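Local coordinates for FERM, RhoGEF and pleckstrin domain protein 2 (PDB 6D21) that probably acts as a guanine nucleotide exchange factor that activates RAC1 in semaphorin and actin signalling, and is represented here by its FERM domain, at residues S80-P85 with C273-S278; Q103-L108 with N147-C152; G133-L138 with L163-T168. All coordinates share one frame; numbering follows the deposited sequence.

Interaction 1. Residues S80-P85 with C273-S278; sequences SVKFFP and CVEHHS
Phe83 holds CG anti to its own carbonyl carbon (chi1 -58°), and this rotation brings the end of the ring up against His276, whose imidazole reaches back from the helix past the phenyl in the opposite direction. The two rings form an edge-to-face (T-shaped) pair: the CD1-CE1 edge of Phe83 points into the face of the imidazole, with centroids 4.9 Å apart and planes at 70°. Phe83 CE1 lies 3.6 Å from His276 ND1, and CD1 sits over the centre of the imidazole. ND1 is hydrogen-bonded to the backbone O of Asn272, while His276 NE2 is hydrogen-bonded to a water 2.8 Å away; that water accepts from Phe84 N. Both imidazole nitrogens therefore have polar partners, one in the helix and one leading across to the 80-85 backbone, which should fix the rotation of this buried ring.

The Lys82 chain, bent at chi2 and chi4, lays CD on a face of the Phe83 ring and crosses Glu275 at about a right angle. Lys82 CE comes to 3.3 Å from Glu275 OE1, but Lys82 NZ stays 4.0 Å from that oxygen, too far for a salt bridge, though the opposite charges probably attract.

Phe83 also stacks on Phe279, and the Phe84 side chain touches Phe100 of helix 94-110. The linker leaving strand 76-81 of the ubiquitin-like lobe is thus packed between the central helical lobe and helix 263-281 of the PH-like lobe.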
loop_
_atom_site.group_PDB
_atom_site.type_symbol
_atom_site.label_atom_id
_atom_site.label_comp_id
_atom_site.label_asym_id
_atom_site.label_seq_id
_atom_site.Cartn_x
_atom_site.Cartn_y
_atom_site.Cartn_z
ATOM N N SER A 80 1.224 3.063 6.851
ATOM C CA SER A 80 1.004 2.374 5.583
ATOM C C SER A 80 2.325 2.206 4.834
ATOM O O SER A 80 3.218 3.062 4.953
ATOM C CB SER A 80 0.013 3.143 4.690
ATOM O OG SER A 80 -1.273 3.206 5.281
ATOM N N VAL A 81 2.438 1.143 4.035
ATOM C CA VAL A 81 3.567 1.037 3.100
ATOM C C VAL A 81 3.393 2.092 2.004
ATOM O O VAL A 81 2.327 2.192 1.407
ATOM C CB VAL A 81 3.670 -0.351 2.451
ATOM C CG1 VAL A 81 4.749 -0.351 1.354
ATOM C CG2 VAL A 81 3.944 -1.430 3.524
ATOM N N LYS A 82 4.410 2.910 1.791
ATOM C CA LYS A 82 4.398 3.905 0.714
ATOM C C LYS A 82 5.101 3.359 -0.537
ATOM O O LYS A 82 4.667 3.591 -1.664
ATOM C CB LYS A 82 5.097 5.193 1.173
ATOM C CG LYS A 82 4.513 6.489 0.624
ATOM C CD LYS A 82 4.970 6.799 -0.781
ATOM C CE LYS A 82 4.462 8.173 -1.223
ATOM N NZ LYS A 82 2.976 8.212 -1.347
ATOM N N PHE A 83 6.207 2.646 -0.321
ATOM C CA PHE A 83 7.030 2.122 -1.417
ATOM C C PHE A 83 7.160 0.604 -1.321
ATOM O O PHE A 83 7.738 0.103 -0.365
ATOM C CB PHE A 83 8.439 2.748 -1.387
ATOM C CG PHE A 83 8.441 4.255 -1.483
ATOM C CD1 PHE A 83 8.052 4.890 -2.651
ATOM C CD2 PHE A 83 8.850 5.032 -0.412
ATOM C CE1 PHE A 83 8.070 6.279 -2.752
ATOM C CE2 PHE A 83 8.858 6.417 -0.499
ATOM C CZ PHE A 83 8.461 7.041 -1.672
ATOM N N PHE A 84 6.635 -0.128 -2.297
ATOM C CA PHE A 84 6.741 -1.580 -2.277
ATOM C C PHE A 84 7.992 -2.014 -3.050
ATOM O O PHE A 84 8.130 -1.711 -4.238
ATOM C CB PHE A 84 5.483 -2.238 -2.888
ATOM C CG PHE A 84 4.228 -2.086 -2.051
ATOM C CD1 PHE A 84 3.501 -0.910 -2.071
ATOM C CD2 PHE A 84 3.760 -3.147 -1.287
ATOM C CE1 PHE A 84 2.334 -0.768 -1.317
ATOM C CE2 PHE A 84 2.596 -3.031 -0.540
ATOM C CZ PHE A 84 1.880 -1.837 -0.548
ATOM N N PRO A 85 8.917 -2.715 -2.381
ATOM C CA PRO A 85 10.090 -3.184 -3.133
ATOM C C PRO A 85 9.732 -4.426 -3.927
ATOM O O PRO A 85 8.729 -5.067 -3.615
ATOM C CB PRO A 85 11.113 -3.500 -2.038
ATOM C CG PRO A 85 10.267 -3.887 -0.841
ATOM C CD PRO A 85 8.941 -3.154 -0.973
ATOM N N CYS A 273 4.923 9.815 -8.460
ATOM C CA CYS A 273 5.840 9.257 -9.442
ATOM C C CYS A 273 7.268 9.741 -9.205
ATOM O O CYS A 273 8.216 8.965 -9.254
ATOM C CB CYS A 273 5.389 9.634 -10.854
ATOM S SG CYS A 273 3.950 8.731 -11.436
ATOM N N VAL A 274 7.409 11.035 -8.951
ATOM C CA VAL A 274 8.705 11.639 -8.700
ATOM C C VAL A 274 9.365 11.083 -7.427
ATOM O O VAL A 274 10.574 10.807 -7.401
ATOM C CB VAL A 274 8.567 13.174 -8.614
ATOM C CG1 VAL A 274 9.826 13.790 -8.074
ATOM C CG2 VAL A 274 8.247 13.732 -10.001
ATOM N N GLU A 275 8.568 10.924 -6.382
ATOM C CA GLU A 275 8.988 10.249 -5.150
ATOM C C GLU A 275 9.392 8.779 -5.343
ATOM O O GLU A 275 10.361 8.320 -4.755
ATOM C CB GLU A 275 7.860 10.334 -4.112
ATOM C CG GLU A 275 7.728 11.716 -3.483
ATOM C CD GLU A 275 6.450 11.893 -2.670
ATOM O OE1 GLU A 275 5.646 10.938 -2.579
ATOM O OE2 GLU A 275 6.250 13.001 -2.123
ATOM N N HIS A 276 8.630 8.038 -6.144
ATOM C CA HIS A 276 8.996 6.662 -6.458
ATOM C C HIS A 276 10.303 6.591 -7.215
ATOM O O HIS A 276 11.165 5.769 -6.900
ATOM C CB HIS A 276 7.903 5.971 -7.276
ATOM C CG HIS A 276 6.938 5.200 -6.448
ATOM N ND1 HIS A 276 5.958 5.811 -5.687
ATOM C CD2 HIS A 276 6.824 3.873 -6.216
ATOM C CE1 HIS A 276 5.259 4.887 -5.052
ATOM N NE2 HIS A 276 5.770 3.701 -5.348
ATOM N N HIS A 277 10.446 7.447 -8.223
ATOM C CA HIS A 277 11.661 7.464 -9.026
ATOM C C HIS A 277 12.871 7.787 -8.156
ATOM O O HIS A 277 13.909 7.123 -8.211
ATOM C CB HIS A 277 11.571 8.488 -10.157
ATOM C CG HIS A 277 12.860 8.653 -10.899
ATOM N ND1 HIS A 277 13.757 9.665 -10.621
ATOM C CD2 HIS A 277 13.427 7.905 -11.873
ATOM C CE1 HIS A 277 14.810 9.545 -11.410
ATOM N NE2 HIS A 277 14.637 8.484 -12.178
ATOM N N SER A 278 12.729 8.828 -7.357
ATOM C CA SER A 278 13.780 9.225 -6.442
ATOM C C SER A 278 14.111 8.079 -5.471
ATOM O O SER A 278 15.278 7.713 -5.319
ATOM C CB SER A 278 13.364 10.506 -5.705
ATOM O OG SER A 278 14.112 10.712 -4.523
HETATM O O HOH W 1 5.338 1.086 -4.519
#

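Interaction 2. Residues Q103-L108 with N147-C152; sequences QIKRDL and NKLLPC
Within the helical central lobe of the FERM domain, the loop between helices 137-146 and 157-164 packs along helix 94-110 through leucines and two bridging waters. Leu108 and Leu150 run alongside each other in the same direction, with Leu108 CG 3.6 Å from Leu150 CD2. Leu108 carries CG anti to the backbone N (chi1 -164°), which sets its branch beside the loop backbone, Leu108 CG being 3.9 Å from Leu149 O. Pro151 continues the packing with its CD 3.3 Å from Leu108 O.

In this all-alpha lobe helix 117-132 packs against both segments, its Leu123 meeting Leu108 and its Ala120 meeting Leu150. An alanine at Leu108 would lose the branch that meets Leu150 CD2 and Leu123, and would probably leave a gap between the helix and the loop.

One turn earlier, Lys105 stretches out fully and passes Leu149 obliquely, Lys105 CE lying 3.8 Å from Leu149 CD2. Its ammonium forms a salt bridge with Glu131 and also donates to a water that is bound to Asn147 OD1. A second water gives one hydrogen to Lys105 O and the other to Leu149 O, each at 2.7 Å, tying the helix backbone to the loop backbone.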
loop_
_atom_site.group_PDB
_atom_site.type_symbol
_atom_site.label_atom_id
_atom_site.label_comp_id
_atom_site.label_asym_id
_atom_site.label_seq_id
_atom_site.Cartn_x
_atom_site.Cartn_y
_atom_site.Cartn_z
ATOM N N GLN A 103 0.350 -5.358 5.827
ATOM C CA GLN A 103 -0.122 -4.488 4.741
ATOM C C GLN A 103 -0.913 -5.306 3.710
ATOM O O GLN A 103 -1.948 -4.878 3.190
ATOM C CB GLN A 103 1.061 -3.791 4.066
ATOM C CG GLN A 103 0.667 -2.891 2.874
ATOM C CD GLN A 103 -0.071 -1.655 3.339
ATOM O OE1 GLN A 103 0.447 -0.868 4.134
ATOM N NE2 GLN A 103 -1.293 -1.497 2.877
ATOM N N ILE A 104 -0.394 -6.481 3.379
ATOM C CA ILE A 104 -1.120 -7.398 2.491
ATOM C C ILE A 104 -2.458 -7.796 3.103
ATOM O O ILE A 104 -3.484 -7.856 2.427
ATOM C CB ILE A 104 -0.260 -8.664 2.205
ATOM C CG1 ILE A 104 0.991 -8.265 1.420
ATOM C CG2 ILE A 104 -1.065 -9.693 1.433
ATOM C CD1 ILE A 104 2.110 -9.289 1.526
ATOM N N LYS A 105 -2.432 -8.109 4.396
ATOM C CA LYS A 105 -3.648 -8.473 5.108
ATOM C C LYS A 105 -4.690 -7.364 4.934
ATOM O O LYS A 105 -5.853 -7.629 4.614
ATOM C CB LYS A 105 -3.346 -8.717 6.585
ATOM C CG LYS A 105 -4.558 -9.114 7.418
ATOM C CD LYS A 105 -4.119 -9.616 8.788
ATOM C CE LYS A 105 -5.330 -9.887 9.681
ATOM N NZ LYS A 105 -4.846 -10.500 10.943
ATOM N N ARG A 106 -4.252 -6.119 5.103
ATOM C CA ARG A 106 -5.136 -4.960 4.923
ATOM C C ARG A 106 -5.691 -4.826 3.499
ATOM O O ARG A 106 -6.889 -4.564 3.292
ATOM C CB ARG A 106 -4.392 -3.667 5.280
ATOM C CG ARG A 106 -5.311 -2.415 5.238
ATOM C CD ARG A 106 -4.500 -1.130 5.329
ATOM N NE ARG A 106 -4.062 -0.862 6.695
ATOM C CZ ARG A 106 -3.184 0.088 7.015
ATOM N NH1 ARG A 106 -2.643 0.840 6.062
ATOM N NH2 ARG A 106 -2.856 0.293 8.282
ATOM N N ASP A 107 -4.796 -4.940 2.525
ATOM C CA ASP A 107 -5.143 -4.796 1.117
ATOM C C ASP A 107 -6.103 -5.894 0.680
ATOM O O ASP A 107 -6.987 -5.671 -0.148
ATOM C CB ASP A 107 -3.877 -4.837 0.240
ATOM C CG ASP A 107 -3.009 -3.571 0.387
ATOM O OD1 ASP A 107 -3.442 -2.626 1.083
ATOM O OD2 ASP A 107 -1.895 -3.525 -0.197
ATOM N N LEU A 108 -5.918 -7.084 1.240
ATOM C CA LEU A 108 -6.750 -8.241 0.877
ATOM C C LEU A 108 -8.171 -8.005 1.350
ATOM O O LEU A 108 -9.133 -8.224 0.623
ATOM C CB LEU A 108 -6.182 -9.516 1.505
ATOM C CG LEU A 108 -6.607 -10.904 1.041
ATOM C CD1 LEU A 108 -6.401 -11.103 -0.473
ATOM C CD2 LEU A 108 -5.836 -11.941 1.857
ATOM N N ASN A 147 -12.996 -13.116 12.874
ATOM C CA ASN A 147 -12.008 -12.359 12.108
ATOM C C ASN A 147 -12.313 -12.370 10.613
ATOM O O ASN A 147 -12.480 -13.431 10.017
ATOM C CB ASN A 147 -10.604 -12.918 12.339
ATOM C CG ASN A 147 -10.151 -12.783 13.770
ATOM O OD1 ASN A 147 -9.363 -11.896 14.099
ATOM N ND2 ASN A 147 -10.644 -13.667 14.635
ATOM N N LYS A 148 -12.367 -11.202 9.995
ATOM C CA LYS A 148 -12.608 -11.164 8.569
ATOM C C LYS A 148 -11.306 -10.894 7.821
ATOM O O LYS A 148 -10.618 -9.919 8.087
ATOM C CB LYS A 148 -13.675 -10.121 8.231
ATOM C CG LYS A 148 -14.064 -10.125 6.766
ATOM C CD LYS A 148 -15.341 -9.352 6.520
ATOM C CE LYS A 148 -16.202 -10.073 5.491
ATOM N NZ LYS A 148 -16.637 -9.156 4.406
ATOM N N LEU A 149 -10.959 -11.798 6.913
ATOM C CA LEU A 149 -9.722 -11.694 6.140
ATOM C C LEU A 149 -10.013 -11.377 4.683
ATOM O O LEU A 149 -9.200 -10.759 3.996
ATOM C CB LEU A 149 -8.935 -12.995 6.233
ATOM C CG LEU A 149 -8.681 -13.461 7.658
ATOM C CD1 LEU A 149 -8.322 -14.933 7.702
ATOM C CD2 LEU A 149 -7.580 -12.615 8.255
ATOM N N LEU A 150 -11.181 -11.812 4.214
ATOM C CA LEU A 150 -11.582 -11.645 2.817
ATOM C C LEU A 150 -12.881 -10.854 2.735
ATOM O O LEU A 150 -13.727 -10.987 3.599
ATOM C CB LEU A 150 -11.756 -13.022 2.136
ATOM C CG LEU A 150 -10.550 -13.959 2.209
ATOM C CD1 LEU A 150 -10.750 -15.210 1.347
ATOM C CD2 LEU A 150 -9.313 -13.208 1.769
ATOM N N PRO A 151 -13.046 -10.040 1.688
ATOM C CA PRO A 151 -14.268 -9.242 1.543
ATOM C C PRO A 151 -15.538 -10.118 1.516
ATOM O O PRO A 151 -16.509 -9.787 2.187
ATOM C CB PRO A 151 -14.058 -8.518 0.210
ATOM C CG PRO A 151 -12.555 -8.489 0.015
ATOM C CD PRO A 151 -12.046 -9.756 0.637
ATOM N N CYS A 152 -15.514 -11.224 0.774
ATOM C CA CYS A 152 -16.619 -12.185 0.742
ATOM C C CYS A 152 -16.122 -13.531 1.238
ATOM O O CYS A 152 -15.895 -14.446 0.455
ATOM C CB CYS A 152 -17.190 -12.341 -0.666
ATOM S SG CYS A 152 -18.046 -10.903 -1.346
HETATM O O HOH W 2 -7.040 -9.968 5.389
HETATM O O HOH W 3 -7.216 -10.907 12.095
#

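Interaction 3. Residues G133-L138 with L163-T168; sequences GDYDDL and LHRRHT
A partly buried junction at the far edge of the central helical lobe brings the link between helices 117-132 and 137-146 against residues 163-168. His164 NE2 donates to Gly133 O at 2.8 Å; the oxygen lies almost in the imidazole plane, and the N-H approaches within the carbonyl plane, though the bond is bent to 140°. ND1 of the same ring is hydrogen-bonded to Asp140, so both nitrogens help to set its rotation. Over one imidazole face sits Tyr135, with CB 4.3 Å from the His164 ring centroid in a CH-pi contact.

Gly133 follows helix 117-132 at positive phi, and Asp136 is the N-cap of helix 137-146, bonding through OD2 to Ala139 N. Between them in sequence, Tyr135 roots its side chain toward residues 163-168, with CG anti to the backbone N (chi1 171°), and its ring lies between Arg165 CG on one face and Asp137 N near the rim of the other. Arg165 CG is 3.5 Å from the centroid of the Tyr135 ring, nearly on the normal, as a second CH-pi contact. Arg165 NE approaches Tyr135 CE2 at 3.2 Å, with the guanidinium plane turned 67° from the ring. A water accepts from Tyr135 N and donates to His164 O. Asp134 crosses Thr168, Asp134 OD2 lying 3.6 Å from Thr168 CG2, while OD1 accepts from Gly169 N.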
loop_
_atom_site.group_PDB
_atom_site.type_symbol
_atom_site.label_atom_id
_atom_site.label_comp_id
_atom_site.label_asym_id
_atom_site.label_seq_id
_atom_site.Cartn_x
_atom_site.Cartn_y
_atom_site.Cartn_z
ATOM N N GLY A 133 -1.618 -20.329 14.874
ATOM C CA GLY A 133 -0.867 -21.577 14.858
ATOM C C GLY A 133 -1.452 -22.709 14.028
ATOM O O GLY A 133 -2.136 -22.468 13.035
ATOM N N ASP A 134 -1.186 -23.948 14.443
ATOM C CA ASP A 134 -1.553 -25.140 13.669
ATOM C C ASP A 134 -3.071 -25.316 13.478
ATOM O O ASP A 134 -3.881 -24.738 14.215
ATOM C CB ASP A 134 -0.973 -26.400 14.328
ATOM C CG ASP A 134 0.550 -26.508 14.179
ATOM O OD1 ASP A 134 1.158 -25.730 13.401
ATOM O OD2 ASP A 134 1.137 -27.401 14.835
ATOM N N TYR A 135 -3.447 -26.120 12.483
ATOM C CA TYR A 135 -4.859 -26.388 12.201
ATOM C C TYR A 135 -5.573 -27.110 13.344
ATOM O O TYR A 135 -5.093 -28.123 13.861
ATOM C CB TYR A 135 -5.019 -27.217 10.921
ATOM C CG TYR A 135 -6.439 -27.709 10.713
ATOM C CD1 TYR A 135 -7.430 -26.855 10.237
ATOM C CD2 TYR A 135 -6.796 -29.025 11.006
ATOM C CE1 TYR A 135 -8.733 -27.299 10.054
ATOM C CE2 TYR A 135 -8.096 -29.476 10.826
ATOM C CZ TYR A 135 -9.059 -28.609 10.349
ATOM O OH TYR A 135 -10.354 -29.049 10.168
ATOM N N ASP A 136 -6.727 -26.568 13.716
ATOM C CA ASP A 136 -7.656 -27.193 14.653
ATOM C C ASP A 136 -9.047 -26.895 14.129
ATOM O O ASP A 136 -9.349 -25.744 13.819
ATOM C CB ASP A 136 -7.466 -26.652 16.076
ATOM C CG ASP A 136 -8.524 -27.162 17.056
ATOM O OD1 ASP A 136 -8.334 -28.258 17.622
ATOM O OD2 ASP A 136 -9.535 -26.458 17.274
ATOM N N ASP A 137 -9.877 -27.921 13.993
ATOM C CA ASP A 137 -11.216 -27.744 13.445
ATOM C C ASP A 137 -11.994 -26.648 14.166
ATOM O O ASP A 137 -12.468 -25.705 13.533
ATOM C CB ASP A 137 -12.010 -29.049 13.510
ATOM C CG ASP A 137 -13.376 -28.922 12.865
ATOM O OD1 ASP A 137 -13.551 -28.011 12.020
ATOM O OD2 ASP A 137 -14.272 -29.729 13.193
ATOM N N LEU A 138 -12.107 -26.779 15.485
ATOM C CA LEU A 138 -12.920 -25.874 16.299
ATOM C C LEU A 138 -12.346 -24.457 16.397
ATOM O O LEU A 138 -13.095 -23.480 16.344
ATOM C CB LEU A 138 -13.101 -26.453 17.711
ATOM C CG LEU A 138 -13.842 -27.791 17.829
ATOM C CD1 LEU A 138 -13.806 -28.335 19.260
ATOM C CD2 LEU A 138 -15.279 -27.651 17.349
ATOM N N LEU A 163 -6.671 -25.594 3.270
ATOM C CA LEU A 163 -5.294 -25.211 2.989
ATOM C C LEU A 163 -4.466 -25.028 4.270
ATOM O O LEU A 163 -3.266 -25.304 4.286
ATOM C CB LEU A 163 -5.263 -23.931 2.158
ATOM C CG LEU A 163 -5.800 -24.067 0.735
ATOM C CD1 LEU A 163 -5.834 -22.708 0.043
ATOM C CD2 LEU A 163 -4.945 -25.053 -0.047
ATOM N N HIS A 164 -5.106 -24.559 5.336
ATOM C CA HIS A 164 -4.422 -24.351 6.612
ATOM C C HIS A 164 -3.912 -25.683 7.208
ATOM O O HIS A 164 -2.984 -25.694 8.005
ATOM C CB HIS A 164 -5.355 -23.640 7.593
ATOM C CG HIS A 164 -4.738 -23.346 8.926
ATOM N ND1 HIS A 164 -5.491 -23.153 10.065
ATOM C CD2 HIS A 164 -3.444 -23.209 9.303
ATOM C CE1 HIS A 164 -4.688 -22.905 11.085
ATOM N NE2 HIS A 164 -3.441 -22.935 10.649
ATOM N N ARG A 165 -4.508 -26.802 6.805
ATOM C CA ARG A 165 -4.057 -28.128 7.257
ATOM C C ARG A 165 -2.638 -28.446 6.775
ATOM O O ARG A 165 -1.956 -29.289 7.355
ATOM C CB ARG A 165 -5.021 -29.231 6.783
ATOM C CG ARG A 165 -6.400 -29.191 7.444
ATOM C CD ARG A 165 -7.279 -30.355 7.004
ATOM N NE ARG A 165 -7.690 -31.187 8.135
ATOM C CZ ARG A 165 -7.314 -32.452 8.317
ATOM N NH1 ARG A 165 -6.510 -33.045 7.442
ATOM N NH2 ARG A 165 -7.738 -33.126 9.381
ATOM N N ARG A 166 -2.202 -27.782 5.708
ATOM C CA ARG A 166 -0.877 -28.015 5.146
ATOM C C ARG A 166 0.247 -27.343 5.930
ATOM O O ARG A 166 1.400 -27.734 5.807
ATOM C CB ARG A 166 -0.812 -27.517 3.704
ATOM C CG ARG A 166 -1.879 -28.047 2.769
ATOM C CD ARG A 166 -1.706 -27.386 1.411
ATOM N NE ARG A 166 -2.602 -27.918 0.389
ATOM C CZ ARG A 166 -2.637 -27.479 -0.867
ATOM N NH1 ARG A 166 -1.826 -26.499 -1.252
ATOM N NH2 ARG A 166 -3.483 -28.014 -1.738
ATOM N N HIS A 167 -0.080 -26.324 6.718
ATOM C CA HIS A 167 0.958 -25.449 7.255
ATOM C C HIS A 167 1.372 -25.831 8.675
ATOM O O HIS A 167 1.832 -24.978 9.436
ATOM C CB HIS A 167 0.493 -23.985 7.245
ATOM C CG HIS A 167 -0.115 -23.539 5.947
ATOM N ND1 HIS A 167 0.280 -24.030 4.721
ATOM C CD2 HIS A 167 -1.089 -22.632 5.693
ATOM C CE1 HIS A 167 -0.426 -23.448 3.767
ATOM N NE2 HIS A 167 -1.260 -22.593 4.329
ATOM N N THR A 168 1.202 -27.100 9.035
ATOM C CA THR A 168 1.486 -27.543 10.401
ATOM C C THR A 168 2.936 -27.286 10.793
ATOM O O THR A 168 3.856 -27.588 10.028
ATOM C CB THR A 168 1.173 -29.037 10.581
ATOM O OG1 THR A 168 -0.229 -29.245 10.383
ATOM C CG2 THR A 168 1.542 -29.486 11.973
HETATM O O HOH W 4 -1.562 -26.124 10.271
#

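The three contacts run from the junction of the FERM lobes to the outer edge of the central lobe. Interactions 1 and 2 have centres 22 Å apart yet touch: Gln103 OE1 is probably hydrogen-bonded to Val81 N and Arg106 NH1 to Ser80 OG, joining strand 76-81 to helix 94-110, the next element of the chain. Interaction 3 lies about 19 Å from interaction 2 and 36 Å from interaction 1, centre to centre. Interactions 2 and 3 have alternating segments and share the central lobe; both are nested within the chain loop closed by interaction 1. Interaction 1 thus joins parts of different lobes, whereas the other two pack helices and loops within one.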